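PDB 3PRN: porin from Rhodobacter blasticus, which forms trimeric outer-membrane channels that let small hydrophilic solutes of up to about 0.6 kDa diffuse passively. Local coordinates for residues 232-237 against 257-262. The protein carries 1 engineered substitution. Residues are numbered along the deposited sequence; the frame is centred on the assembly and turned at random.
Sequences FGATTV and ADYQFA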
loop_
_atom_site.group_PDB
_atom_site.type_symbol
_atom_site.label_atom_id
_atom_site.label_comp_id
_atom_site.label_asym_id
_atom_site.label_seq_id
_atom_site.Cartn_x
_atom_site.Cartn_y
_atom_site.Cartn_z
ATOM N N PHE A 232 -20.344 9.604 -33.234
ATOM C CA PHE A 232 -20.527 10.844 -33.945
ATOM C C PHE A 232 -19.369 11.781 -33.516
ATOM O O PHE A 232 -19.574 12.607 -32.605
ATOM C CB PHE A 232 -21.784 11.571 -33.471
ATOM C CG PHE A 232 -23.084 10.882 -33.639
ATOM C CD1 PHE A 232 -23.639 10.734 -34.923
ATOM C CD2 PHE A 232 -23.804 10.423 -32.540
ATOM C CE1 PHE A 232 -24.874 10.127 -35.100
ATOM C CE2 PHE A 232 -25.032 9.796 -32.724
ATOM C CZ PHE A 232 -25.569 9.651 -34.003
ATOM N N GLY A 233 -18.199 11.643 -34.131
ATOM C CA GLY A 233 -17.106 12.556 -33.696
ATOM C C GLY A 233 -16.622 12.179 -32.297
ATOM O O GLY A 233 -16.154 11.029 -32.165
ATOM N N ALA A 234 -16.693 13.055 -31.299
ATOM C CA ALA A 234 -16.192 12.660 -29.968
ATOM C C ALA A 234 -17.255 11.978 -29.100
ATOM O O ALA A 234 -17.017 11.574 -27.950
ATOM C CB ALA A 234 -15.686 13.901 -29.214
ATOM N N THR A 235 -18.499 11.977 -29.589
ATOM C CA THR A 235 -19.613 11.435 -28.818
ATOM C C THR A 235 -19.998 10.025 -29.233
ATOM O O THR A 235 -20.109 9.757 -30.436
ATOM C CB THR A 235 -20.833 12.350 -29.013
ATOM O OG1 THR A 235 -20.511 13.667 -28.553
ATOM C CG2 THR A 235 -22.041 11.826 -28.246
ATOM N N THR A 236 -20.193 9.126 -28.281
ATOM C CA THR A 236 -20.608 7.771 -28.596
ATOM C C THR A 236 -21.985 7.550 -27.933
ATOM O O THR A 236 -22.224 7.911 -26.787
ATOM C CB THR A 236 -19.645 6.686 -28.169
ATOM O OG1 THR A 236 -18.390 6.888 -28.781
ATOM C CG2 THR A 236 -20.120 5.265 -28.472
ATOM N N VAL A 237 -22.899 6.950 -28.689
ATOM C CA VAL A 237 -24.230 6.682 -28.097
ATOM C C VAL A 237 -24.347 5.183 -27.990
ATOM O O VAL A 237 -23.932 4.460 -28.891
ATOM C CB VAL A 237 -25.312 7.422 -28.868
ATOM C CG1 VAL A 237 -25.638 6.787 -30.195
ATOM C CG2 VAL A 237 -26.545 7.565 -27.968
ATOM N N ALA A 257 -24.398 7.493 -23.116
ATOM C CA ALA A 257 -23.493 8.203 -24.045
ATOM C C ALA A 257 -22.136 8.442 -23.365
ATOM O O ALA A 257 -22.013 8.542 -22.139
ATOM C CB ALA A 257 -24.122 9.519 -24.450
ATOM N N ASP A 258 -21.133 8.510 -24.221
ATOM C CA ASP A 258 -19.795 8.856 -23.834
ATOM C C ASP A 258 -19.360 10.100 -24.642
ATOM O O ASP A 258 -19.674 10.239 -25.830
ATOM C CB ASP A 258 -18.763 7.781 -24.112
ATOM C CG ASP A 258 -19.166 6.398 -23.599
ATOM O OD1 ASP A 258 -19.661 6.336 -22.458
ATOM O OD2 ASP A 258 -18.956 5.437 -24.374
ATOM N N TYR A 259 -18.575 10.910 -23.957
ATOM C CA TYR A 259 -17.959 12.069 -24.614
ATOM C C TYR A 259 -16.450 12.042 -24.307
ATOM O O TYR A 259 -16.065 12.063 -23.130
ATOM C CB TYR A 259 -18.644 13.323 -24.110
ATOM C CG TYR A 259 -18.016 14.559 -24.734
ATOM C CD1 TYR A 259 -18.307 14.747 -26.090
ATOM C CD2 TYR A 259 -17.199 15.455 -24.093
ATOM C CE1 TYR A 259 -17.803 15.833 -26.782
ATOM C CE2 TYR A 259 -16.673 16.539 -24.791
ATOM C CZ TYR A 259 -16.979 16.708 -26.122
ATOM O OH TYR A 259 -16.491 17.752 -26.880
ATOM N N GLN A 260 -15.664 11.987 -25.357
ATOM C CA GLN A 260 -14.194 11.958 -25.259
ATOM C C GLN A 260 -13.706 13.400 -25.154
ATOM O O GLN A 260 -13.478 14.078 -26.155
ATOM C CB GLN A 260 -13.578 11.233 -26.423
ATOM C CG GLN A 260 -12.151 10.733 -26.265
ATOM C CD GLN A 260 -11.945 9.622 -25.254
ATOM O OE1 GLN A 260 -12.676 8.614 -25.227
ATOM N NE2 GLN A 260 -10.950 9.725 -24.355
ATOM N N PHE A 261 -13.561 13.881 -23.957
ATOM C CA PHE A 261 -13.139 15.233 -23.662
ATOM C C PHE A 261 -11.692 15.481 -24.091
ATOM O O PHE A 261 -11.388 16.580 -24.586
ATOM C CB PHE A 261 -13.376 15.523 -22.190
ATOM C CG PHE A 261 -12.919 16.888 -21.744
ATOM C CD1 PHE A 261 -13.677 18.018 -22.044
ATOM C CD2 PHE A 261 -11.751 17.068 -21.055
ATOM C CE1 PHE A 261 -13.256 19.289 -21.641
ATOM C CE2 PHE A 261 -11.313 18.303 -20.652
ATOM C CZ PHE A 261 -12.076 19.428 -20.925
ATOM N N ALA A 262 -10.847 14.483 -23.922
ATOM C CA ALA A 262 -9.431 14.624 -24.306
ATOM C C ALA A 262 -8.843 13.240 -24.268
ATOM O O ALA A 262 -9.577 12.305 -23.847
ATOM C CB ALA A 262 -8.690 15.604 -23.386
#
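The carbonyl oxygen of Asp-258 accepts the shortest hydrogen bond of the contact, from the amide N of Thr-236 at 2.7 Å, and the CA-H of Thr-235 adds a weak contact, with CA 3.2 Å from the same oxygen. Asp-258 N returns a hydrogen bond to Thr-236 O (2.9 Å), which completes the hydrogen-bonded antiparallel pair, while Thr-235 with Tyr-259 and Val-237 with Ala-257 form the non-hydrogen-bonded pairs next to it. Gln-260 N carries the ladder one step further, to Ala-234 O at 3.0 Å, inside the type II' turn from Phe-232 to Thr-235. That turn is the tight link between neighbouring strands 223-232 and 235-244 of the 16-stranded porin barrel, and strand 252-262 pairs antiparallel with 235-244 as the next stave. On the face shared by Thr-235 and Val-237, the Tyr-259 ring, swung away from its own amide N (chi1 179°), reaches back to Ala-234 and Thr-235. Thr-235 OG1 meets the ring edge in plane, 3.5 Å from Tyr-259 CD1, and the methyl CB of Ala-234 approaches obliquely, 3.8 Å from Tyr-259 CE1. On the opposite face, with Thr-236, Asp-258 OD2 comes within 4.1 Å of Thr-236 CB, but the carboxylate finds its polar partners elsewhere: OD2 forms a salt bridge with Arg-238, and OD1 a hydrogen bond with Ser-268 OG.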